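Local coordinates for protein pectinesterase (Sitophilus oryzae, PDB 4PMH) that hydrolyses the methyl esters of pectin, releasing methanol and leaving free galacturonate units, and is probably important for digesting plant cell walls, at residues V79-N84 / D128-M133; A256-P261 / R290-G295; S334-S339 / N352-W357. All blocks are in the same frame, centred on the assembly; numbering follows the deposited sequence.

Contact 1. Residues V79-N84 / D128-M133; sequences VVYIPN and DPAYSM
Pro-83 and Ala-130 are the closest CA pair across the contact, 5.4 Å apart, where strand 80-82 passes the beginning of helix 131-138. The strand belongs to the right-handed parallel beta-helix of the pectinesterases, and the helix packs against the outside of that coil. A type I turn from Asp-128 to Tyr-131 leads into the helix, with Ala-130 as N-cap. No hydrogen bond crosses between the two segments, so the contact illustrates how a helix can meet a beta-helix through an apolar fit. The chain of Met-133 runs extended through chi2 and bends at chi3 (66°), which brings the terminal methyl back over the root of Tyr-81, with CE 3.7 Å from both CB and CG of that residue. The sulfur makes a Met-aromatic contact, SD standing 5.2 Å from the Tyr-81 ring centroid in an oblique position, 44° off the ring normal. Val-79 CG2 lies over the other side of the ring plane, toward the rim. The Tyr-81 hydroxyl is tied to Tyr-116 OH, while Phe-124 packs against the ring. Ala-130 CB packs against Tyr-81 CB at 3.8 Å. The proline ring continues this surface: Pro-83 CD lies 4.0 Å from Ala-130 CB, and helix 51-61 supplies Ile-59 as a further neighbour of Pro-83. Where the two prolines meet, Pro-83 CG approaches Pro-129 O to 3.7 Å.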
loop_
_atom_site.group_PDB
_atom_site.type_symbol
_atom_site.label_atom_id
_atom_site.label_comp_id
_atom_site.label_asym_id
_atom_site.label_seq_id
_atom_site.Cartn_x
_atom_site.Cartn_y
_atom_site.Cartn_z
ATOM N N VAL A 79 16.058 -1.111 -7.967
ATOM C CA VAL A 79 15.386 -1.130 -6.674
ATOM C C VAL A 79 15.959 -0.069 -5.745
ATOM O O VAL A 79 17.065 0.449 -5.970
ATOM C CB VAL A 79 15.495 -2.491 -5.971
ATOM C CG1 VAL A 79 14.731 -3.550 -6.744
ATOM C CG2 VAL A 79 16.944 -2.898 -5.743
ATOM N N VAL A 80 15.201 0.233 -4.698
ATOM C CA VAL A 80 15.651 1.083 -3.586
ATOM C C VAL A 80 15.278 0.370 -2.298
ATOM O O VAL A 80 14.092 0.124 -2.043
ATOM C CB VAL A 80 14.975 2.464 -3.631
ATOM C CG1 VAL A 80 15.496 3.363 -2.515
ATOM C CG2 VAL A 80 15.177 3.109 -4.990
ATOM N N TYR A 81 16.290 -0.011 -1.518
ATOM C CA TYR A 81 16.104 -0.777 -0.300
ATOM C C TYR A 81 16.533 0.108 0.854
ATOM O O TYR A 81 17.679 0.577 0.889
ATOM C CB TYR A 81 16.953 -2.050 -0.280
ATOM C CG TYR A 81 16.520 -3.193 -1.188
ATOM C CD1 TYR A 81 15.354 -3.143 -1.932
ATOM C CD2 TYR A 81 17.289 -4.354 -1.272
ATOM C CE1 TYR A 81 14.987 -4.195 -2.752
ATOM C CE2 TYR A 81 16.916 -5.426 -2.073
ATOM C CZ TYR A 81 15.769 -5.335 -2.813
ATOM O OH TYR A 81 15.400 -6.382 -3.634
ATOM N N ILE A 82 15.605 0.342 1.778
ATOM C CA ILE A 82 15.918 1.050 3.030
ATOM C C ILE A 82 15.902 0.039 4.161
ATOM O O ILE A 82 14.836 -0.327 4.635
ATOM C CB ILE A 82 14.927 2.185 3.391
ATOM C CG1 ILE A 82 14.509 3.015 2.175
ATOM C CG2 ILE A 82 15.507 3.029 4.523
ATOM C CD1 ILE A 82 15.519 3.995 1.636
ATOM N N PRO A 83 17.083 -0.439 4.596
ATOM C CA PRO A 83 17.152 -1.348 5.730
ATOM C C PRO A 83 16.902 -0.609 7.045
ATOM O O PRO A 83 16.969 0.610 7.087
ATOM C CB PRO A 83 18.588 -1.867 5.664
ATOM C CG PRO A 83 19.348 -0.712 5.124
ATOM C CD PRO A 83 18.425 -0.045 4.140
ATOM N N ASN A 84 16.648 -1.355 8.108
ATOM C CA ASN A 84 16.354 -0.745 9.409
ATOM C C ASN A 84 17.518 0.147 9.843
ATOM O O ASN A 84 18.672 -0.248 9.731
ATOM C CB ASN A 84 16.070 -1.813 10.465
ATOM C CG ASN A 84 15.227 -1.285 11.636
ATOM O OD1 ASN A 84 15.053 -0.083 11.822
ATOM N ND2 ASN A 84 14.708 -2.200 12.428
ATOM N N ASP A 128 27.695 -3.493 1.993
ATOM C CA ASP A 128 26.654 -2.438 2.038
ATOM C C ASP A 128 25.477 -2.745 3.005
ATOM O O ASP A 128 25.058 -3.897 3.158
ATOM C CB ASP A 128 26.097 -2.164 0.627
ATOM C CG ASP A 128 27.158 -1.659 -0.359
ATOM O OD1 ASP A 128 28.168 -1.070 0.080
ATOM O OD2 ASP A 128 26.979 -1.828 -1.596
ATOM N N PRO A 129 24.913 -1.696 3.642
ATOM C CA PRO A 129 23.888 -1.879 4.671
ATOM C C PRO A 129 22.628 -2.630 4.250
ATOM O O PRO A 129 22.026 -3.270 5.094
ATOM C CB PRO A 129 23.553 -0.444 5.115
ATOM C CG PRO A 129 24.093 0.440 4.048
ATOM C CD PRO A 129 25.264 -0.276 3.461
ATOM N N ALA A 130 22.238 -2.590 2.977
ATOM C CA ALA A 130 21.058 -3.365 2.522
ATOM C C ALA A 130 21.397 -4.727 1.904
ATOM O O ALA A 130 20.524 -5.370 1.283
ATOM C CB ALA A 130 20.229 -2.549 1.540
ATOM N N TYR A 131 22.635 -5.189 2.088
ATOM C CA TYR A 131 23.083 -6.407 1.418
ATOM C C TYR A 131 22.276 -7.632 1.869
ATOM O O TYR A 131 21.932 -8.491 1.050
ATOM C CB TYR A 131 24.592 -6.636 1.628
ATOM C CG TYR A 131 25.102 -7.841 0.863
ATOM C CD1 TYR A 131 25.417 -7.750 -0.483
ATOM C CD2 TYR A 131 25.222 -9.075 1.478
ATOM C CE1 TYR A 131 25.860 -8.861 -1.192
ATOM C CE2 TYR A 131 25.667 -10.187 0.777
ATOM C CZ TYR A 131 25.977 -10.072 -0.546
ATOM O OH TYR A 131 26.429 -11.169 -1.240
ATOM N N SER A 132 21.955 -7.699 3.158
ATOM C CA SER A 132 21.190 -8.832 3.688
ATOM C C SER A 132 19.794 -8.922 3.051
ATOM O O SER A 132 19.315 -10.021 2.749
ATOM C CB SER A 132 21.105 -8.778 5.214
ATOM O OG SER A 132 20.634 -7.510 5.665
ATOM N N MET A 133 19.159 -7.779 2.799
ATOM C CA MET A 133 17.885 -7.792 2.065
ATOM C C MET A 133 18.082 -8.387 0.668
ATOM O O MET A 133 17.365 -9.302 0.281
ATOM C CB MET A 133 17.278 -6.390 1.949
ATOM C CG MET A 133 16.824 -5.802 3.270
ATOM S SD MET A 133 16.385 -4.053 3.133
ATOM C CE MET A 133 14.940 -4.122 2.079
#

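Contact 2. Residues A256-P261 / R290-G295; sequences APDTDP and RAWDSG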
loop_
_atom_site.group_PDB
_atom_site.type_symbol
_atom_site.label_atom_id
_atom_site.label_comp_id
_atom_site.label_asym_id
_atom_site.label_seq_id
_atom_site.Cartn_x
_atom_site.Cartn_y
_atom_site.Cartn_z
ATOM N N ALA A 256 -7.048 -5.135 -0.020
ATOM C CA ALA A 256 -6.961 -6.472 0.560
ATOM C C ALA A 256 -6.199 -6.424 1.885
ATOM O O ALA A 256 -5.076 -6.877 1.975
ATOM C CB ALA A 256 -6.324 -7.473 -0.411
ATOM N N PRO A 257 -6.844 -5.903 2.946
ATOM C CA PRO A 257 -6.188 -5.880 4.259
ATOM C C PRO A 257 -6.164 -7.215 4.987
ATOM O O PRO A 257 -7.124 -7.993 4.889
ATOM C CB PRO A 257 -7.004 -4.839 5.056
ATOM C CG PRO A 257 -8.199 -4.523 4.226
ATOM C CD PRO A 257 -8.228 -5.411 3.015
ATOM N N ASP A 258 -5.051 -7.481 5.687
ATOM C CA ASP A 258 -4.932 -8.650 6.570
ATOM C C ASP A 258 -4.720 -8.191 8.013
ATOM O O ASP A 258 -4.058 -8.851 8.826
ATOM C CB ASP A 258 -3.837 -9.621 6.080
ATOM C CG ASP A 258 -2.414 -9.154 6.366
ATOM O OD1 ASP A 258 -2.139 -7.939 6.442
ATOM O OD2 ASP A 258 -1.540 -10.059 6.444
ATOM N N THR A 259 -5.334 -7.058 8.328
ATOM C CA THR A 259 -5.276 -6.481 9.656
ATOM C C THR A 259 -5.509 -7.514 10.750
ATOM O O THR A 259 -6.488 -8.274 10.720
ATOM C CB THR A 259 -6.358 -5.402 9.819
ATOM O OG1 THR A 259 -6.476 -4.634 8.610
ATOM C CG2 THR A 259 -6.021 -4.516 10.995
ATOM N N ASP A 260 -4.602 -7.536 11.713
ATOM C CA ASP A 260 -4.742 -8.377 12.911
ATOM C C ASP A 260 -6.086 -8.099 13.619
ATOM O O ASP A 260 -6.448 -6.934 13.785
ATOM C CB ASP A 260 -3.549 -8.117 13.864
ATOM C CG ASP A 260 -3.494 -9.091 15.043
ATOM O OD1 ASP A 260 -4.337 -8.981 15.969
ATOM O OD2 ASP A 260 -2.576 -9.937 15.070
ATOM N N PRO A 261 -6.819 -9.167 14.035
ATOM C CA PRO A 261 -8.140 -9.021 14.696
ATOM C C PRO A 261 -8.131 -8.169 15.963
ATOM O O PRO A 261 -9.135 -7.564 16.300
ATOM C CB PRO A 261 -8.546 -10.465 15.011
ATOM C CG PRO A 261 -7.284 -11.249 14.937
ATOM C CD PRO A 261 -6.488 -10.591 13.848
ATOM N N ARG A 290 -11.636 -7.015 -0.452
ATOM C CA ARG A 290 -11.799 -8.348 0.095
ATOM C C ARG A 290 -10.756 -8.564 1.190
ATOM O O ARG A 290 -9.704 -7.936 1.200
ATOM C CB ARG A 290 -11.637 -9.417 -0.982
ATOM C CG ARG A 290 -10.233 -9.579 -1.544
ATOM C CD ARG A 290 -10.252 -10.606 -2.672
ATOM N NE ARG A 290 -8.961 -10.743 -3.324
ATOM C CZ ARG A 290 -8.582 -11.798 -4.046
ATOM N NH1 ARG A 290 -9.403 -12.817 -4.266
ATOM N NH2 ARG A 290 -7.369 -11.833 -4.568
ATOM N N ALA A 291 -11.051 -9.471 2.097
ATOM C CA ALA A 291 -10.140 -9.759 3.181
ATOM C C ALA A 291 -8.989 -10.592 2.641
ATOM O O ALA A 291 -9.213 -11.571 1.897
ATOM C CB ALA A 291 -10.866 -10.502 4.284
ATOM N N TRP A 292 -7.769 -10.154 2.964
ATOM C CA TRP A 292 -6.583 -10.998 2.779
ATOM C C TRP A 292 -6.447 -11.788 4.060
ATOM O O TRP A 292 -6.030 -11.273 5.097
ATOM C CB TRP A 292 -5.318 -10.205 2.456
ATOM C CG TRP A 292 -4.070 -11.089 2.330
ATOM C CD1 TRP A 292 -4.026 -12.425 1.990
ATOM C CD2 TRP A 292 -2.716 -10.681 2.533
ATOM N NE1 TRP A 292 -2.707 -12.873 1.980
ATOM C CE2 TRP A 292 -1.891 -11.814 2.304
ATOM C CE3 TRP A 292 -2.113 -9.461 2.875
ATOM C CZ2 TRP A 292 -0.505 -11.759 2.430
ATOM C CZ3 TRP A 292 -0.744 -9.413 3.010
ATOM C CH2 TRP A 292 0.050 -10.548 2.780
ATOM N N ASP A 293 -6.860 -13.045 3.972
ATOM C CA ASP A 293 -6.909 -13.951 5.099
ATOM C C ASP A 293 -5.553 -14.673 5.123
ATOM O O ASP A 293 -5.485 -15.902 4.888
ATOM C CB ASP A 293 -8.089 -14.954 4.926
ATOM C CG ASP A 293 -9.418 -14.430 5.495
ATOM O OD1 ASP A 293 -9.465 -13.281 6.028
ATOM O OD2 ASP A 293 -10.407 -15.202 5.433
ATOM N N SER A 294 -4.484 -13.913 5.365
ATOM C CA SER A 294 -3.111 -14.477 5.328
ATOM C C SER A 294 -2.934 -15.631 6.307
ATOM O O SER A 294 -3.331 -15.549 7.471
ATOM C CB SER A 294 -2.017 -13.427 5.579
ATOM O OG SER A 294 -2.399 -12.491 6.561
ATOM N N GLY A 295 -2.362 -16.716 5.796
ATOM C CA GLY A 295 -2.106 -17.921 6.580
ATOM C C GLY A 295 -3.321 -18.773 6.874
ATOM O O GLY A 295 -3.225 -19.723 7.641
#
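Ser-294 OG donates a 2.6 Å hydrogen bond to Asp-258 OD2, reaching the anti lone pair of that carboxylate oxygen. The second polar link is a hydrogen bond from backbone to backbone: Trp-292 N donates to Pro-257 O (3.0 Å). Together they show how a loop leaving a strand can be pinned to the neighbouring turn of a beta-helix. The carboxylate that grips the serine also lies over the indole of Trp-292, nearly parallel to it (planes 13° apart), with Asp-258 CG 3.5 Å from Trp-292 CE3 and OD2 above the rim of the six-membered ring. With an alanine here in place of the aspartate, the Ser-294 hydroxyl would probably lose this acceptor and the indole the flat group lying over its face. Trp-292 probably binds substrate, as in related pectinesterases, so the carboxylate over its face may help set the pose of the indole. Further back, Ala-256 CB touches Trp-292 CB at 4.1 Å, and Ala-256 CA makes a nearly straight CA-H...O contact of 3.2 Å with Arg-290 O. Arg-290, likewise a probable substrate-binding residue, sends its guanidinium to a salt bridge with Asp-226, the probable nucleophile. The contact sits where the parallel strands 252-257 and 286-290 run out into loops, with Phe-229 of strand 229-230 against the indole and Phe-356 of strand 355-359 packed on Pro-257 and Ala-291.

Contact 3. Residues S334-S339 / N352-W357; sequences SGRTYS and NYNRFW
Ser-339 and Asn-354 join their segments by two hydrogen bonds, one to backbone and one to side chain, where a loop is laid against the approach to the last strand, 355-359, of the parallel beta-helix. Asn-354 N donates to Ser-339 O (3.0 Å). The asparagine side chain then turns back toward the same residue and can be followed outward. Its CB rests 3.5 Å from Tyr-338 CE1, with the rim of the Phe-356 ring beneath it. With CG anti to the carbonyl carbon (chi1 -69°), the amide crosses the phenol at a slant, their planes 22° apart, and CG comes within 3.6 Å of Tyr-338 CD1. At the tip the two branches part. OD1 accepts from Ser-339 N, a nearly straight bond of 2.9 Å lying in the carbonyl plane (169° at the hydrogen). ND2 donates to a water that in turn donates to Arg-336 O, and it also lies over one face of the Arg-336 guanidinium, 3.6 Å from NH2. That guanidinium makes a cation-pi contact with Tyr-302, and its NH2 bonds Asn-309 OD1 and forms a salt bridge with Asp-293. Around the amide, Tyr-338 CE1 touches Phe-356 CD2 at 3.8 Å, and a second water joins Tyr-338 OH to Phe-356 O. Here is a worked case of an asparagine side chain adding a second bond beside a backbone one: a flipped amide would probably turn an N-H donor toward another donor, Ser-339 N. The different partners of OD1 and ND2 thus probably fix which way the amide faces.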
loop_
_atom_site.group_PDB
_atom_site.type_symbol
_atom_site.label_atom_id
_atom_site.label_comp_id
_atom_site.label_asym_id
_atom_site.label_seq_id
_atom_site.Cartn_x
_atom_site.Cartn_y
_atom_site.Cartn_z
ATOM N N SER A 334 -9.121 -16.614 1.335
ATOM C CA SER A 334 -9.321 -17.948 1.897
ATOM C C SER A 334 -10.558 -18.692 1.383
ATOM O O SER A 334 -10.669 -19.910 1.574
ATOM C CB SER A 334 -9.427 -17.834 3.420
ATOM O OG SER A 334 -10.569 -17.082 3.814
ATOM N N GLY A 335 -11.470 -17.983 0.724
ATOM C CA GLY A 335 -12.793 -18.514 0.416
ATOM C C GLY A 335 -13.841 -18.123 1.451
ATOM O O GLY A 335 -15.031 -18.424 1.287
ATOM N N ARG A 336 -13.422 -17.459 2.523
ATOM C CA ARG A 336 -14.369 -17.006 3.532
ATOM C C ARG A 336 -15.327 -15.974 2.923
ATOM O O ARG A 336 -14.906 -14.895 2.527
ATOM C CB ARG A 336 -13.647 -16.417 4.740
ATOM C CG ARG A 336 -14.588 -15.771 5.749
ATOM C CD ARG A 336 -13.870 -15.433 7.027
ATOM N NE ARG A 336 -12.859 -14.376 6.898
ATOM C CZ ARG A 336 -12.945 -13.161 7.435
ATOM N NH1 ARG A 336 -14.021 -12.780 8.124
ATOM N NH2 ARG A 336 -11.947 -12.315 7.274
ATOM N N THR A 337 -16.606 -16.327 2.845
ATOM C CA THR A 337 -17.604 -15.463 2.224
ATOM C C THR A 337 -17.684 -14.101 2.937
ATOM O O THR A 337 -17.511 -14.021 4.154
ATOM C CB THR A 337 -18.994 -16.097 2.250
ATOM O OG1 THR A 337 -19.473 -16.131 3.589
ATOM C CG2 THR A 337 -18.966 -17.494 1.710
ATOM N N TYR A 338 -17.908 -13.039 2.164
ATOM C CA TYR A 338 -18.083 -11.700 2.750
ATOM C C TYR A 338 -19.347 -11.699 3.614
ATOM O O TYR A 338 -20.405 -12.190 3.175
ATOM C CB TYR A 338 -18.176 -10.583 1.699
ATOM C CG TYR A 338 -18.540 -9.278 2.387
ATOM C CD1 TYR A 338 -17.620 -8.623 3.199
ATOM C CD2 TYR A 338 -19.828 -8.747 2.294
ATOM C CE1 TYR A 338 -17.970 -7.473 3.896
ATOM C CE2 TYR A 338 -20.187 -7.605 2.989
ATOM C CZ TYR A 338 -19.269 -6.964 3.778
ATOM O OH TYR A 338 -19.646 -5.821 4.439
ATOM N N SER A 339 -19.230 -11.184 4.839
ATOM C CA SER A 339 -20.393 -11.032 5.717
ATOM C C SER A 339 -20.375 -9.653 6.400
ATOM O O SER A 339 -19.472 -9.342 7.176
ATOM C CB SER A 339 -20.420 -12.152 6.758
ATOM O OG SER A 339 -21.627 -12.146 7.525
ATOM N N ASN A 352 -16.664 -12.264 13.713
ATOM C CA ASN A 352 -17.557 -13.167 13.013
ATOM C C ASN A 352 -18.091 -12.556 11.734
ATOM O O ASN A 352 -18.738 -13.242 10.941
ATOM C CB ASN A 352 -18.687 -13.580 13.939
ATOM C CG ASN A 352 -18.163 -14.272 15.161
ATOM O OD1 ASN A 352 -17.767 -15.430 15.094
ATOM N ND2 ASN A 352 -18.077 -13.545 16.266
ATOM N N TYR A 353 -17.820 -11.261 11.552
ATOM C CA TYR A 353 -18.123 -10.556 10.328
ATOM C C TYR A 353 -16.855 -9.856 9.840
ATOM O O TYR A 353 -15.897 -9.681 10.604
ATOM C CB TYR A 353 -19.164 -9.477 10.594
ATOM C CG TYR A 353 -20.479 -10.007 11.104
ATOM C CD1 TYR A 353 -21.488 -10.366 10.221
ATOM C CD2 TYR A 353 -20.716 -10.130 12.471
ATOM C CE1 TYR A 353 -22.697 -10.855 10.683
ATOM C CE2 TYR A 353 -21.933 -10.612 12.950
ATOM C CZ TYR A 353 -22.911 -10.979 12.052
ATOM O OH TYR A 353 -24.118 -11.464 12.497
ATOM N N ASN A 354 -16.878 -9.430 8.581
ATOM C CA ASN A 354 -15.828 -8.585 8.061
ATOM C C ASN A 354 -15.870 -7.211 8.711
ATOM O O ASN A 354 -16.841 -6.860 9.394
ATOM C CB ASN A 354 -15.919 -8.492 6.561
ATOM C CG ASN A 354 -15.565 -9.795 5.899
ATOM O OD1 ASN A 354 -16.451 -10.601 5.594
ATOM N ND2 ASN A 354 -14.261 -10.052 5.746
ATOM N N ARG A 355 -14.793 -6.454 8.530
ATOM C CA ARG A 355 -14.680 -5.119 9.122
ATOM C C ARG A 355 -14.438 -4.085 8.041
ATOM O O ARG A 355 -13.522 -3.251 8.135
ATOM C CB ARG A 355 -13.559 -5.048 10.186
ATOM C CG ARG A 355 -13.504 -6.202 11.199
ATOM C CD ARG A 355 -12.032 -6.552 11.532
ATOM N NE ARG A 355 -11.622 -5.669 12.567
ATOM C CZ ARG A 355 -10.396 -5.425 12.989
ATOM N NH1 ARG A 355 -9.304 -6.003 12.482
ATOM N NH2 ARG A 355 -10.303 -4.548 13.973
ATOM N N PHE A 356 -15.279 -4.121 7.019
ATOM C CA PHE A 356 -15.253 -3.146 5.954
ATOM C C PHE A 356 -16.455 -2.228 6.105
ATOM O O PHE A 356 -17.590 -2.691 6.138
ATOM C CB PHE A 356 -15.326 -3.838 4.591
ATOM C CG PHE A 356 -14.264 -4.873 4.356
ATOM C CD1 PHE A 356 -13.009 -4.760 4.917
ATOM C CD2 PHE A 356 -14.535 -5.960 3.553
ATOM C CE1 PHE A 356 -12.034 -5.712 4.679
ATOM C CE2 PHE A 356 -13.574 -6.926 3.311
ATOM C CZ PHE A 356 -12.325 -6.802 3.876
ATOM N N TRP A 357 -16.208 -0.929 6.223
ATOM C CA TRP A 357 -17.286 0.018 6.502
ATOM C C TRP A 357 -17.133 1.301 5.716
ATOM O O TRP A 357 -16.046 1.651 5.285
ATOM C CB TRP A 357 -17.326 0.394 7.992
ATOM C CG TRP A 357 -17.037 -0.732 8.959
ATOM C CD1 TRP A 357 -15.817 -1.059 9.502
ATOM C CD2 TRP A 357 -17.977 -1.636 9.515
ATOM N NE1 TRP A 357 -15.948 -2.126 10.345
ATOM C CE2 TRP A 357 -17.264 -2.505 10.379
ATOM C CE3 TRP A 357 -19.356 -1.816 9.365
ATOM C CZ2 TRP A 357 -17.888 -3.546 11.084
ATOM C CZ3 TRP A 357 -19.967 -2.843 10.059
ATOM C CH2 TRP A 357 -19.224 -3.692 10.921
HETATM O O HOH W 1 -14.660 -12.548 3.953
HETATM O O HOH W 2 -18.093 -5.318 6.413
HETATM O O HOH W 3 -21.421 -13.883 9.349
#

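Along the chain the three contacts follow in series, and they map onto the length of the beta-helix. Contact 1 lies early, on strand 80-82, the outermost member of its four-stranded parallel sheet; contact 3 lies at the last strand, 355-359, which closes the ten-stranded sheet. Their centres are 36 Å apart, on opposite sides of the chain's centre. Contact 2 stands 27 Å from contact 1, centre to centre, but only 10 Å from contact 3, and touches it, Asp-293 OD2 making a probable hydrogen bond with Ser-334 OG. The final strand and its loop therefore lie against the probable substrate-binding segment, whereas contact 1 joins helix 131-138 to the early part of the beta-helix, away from those residues.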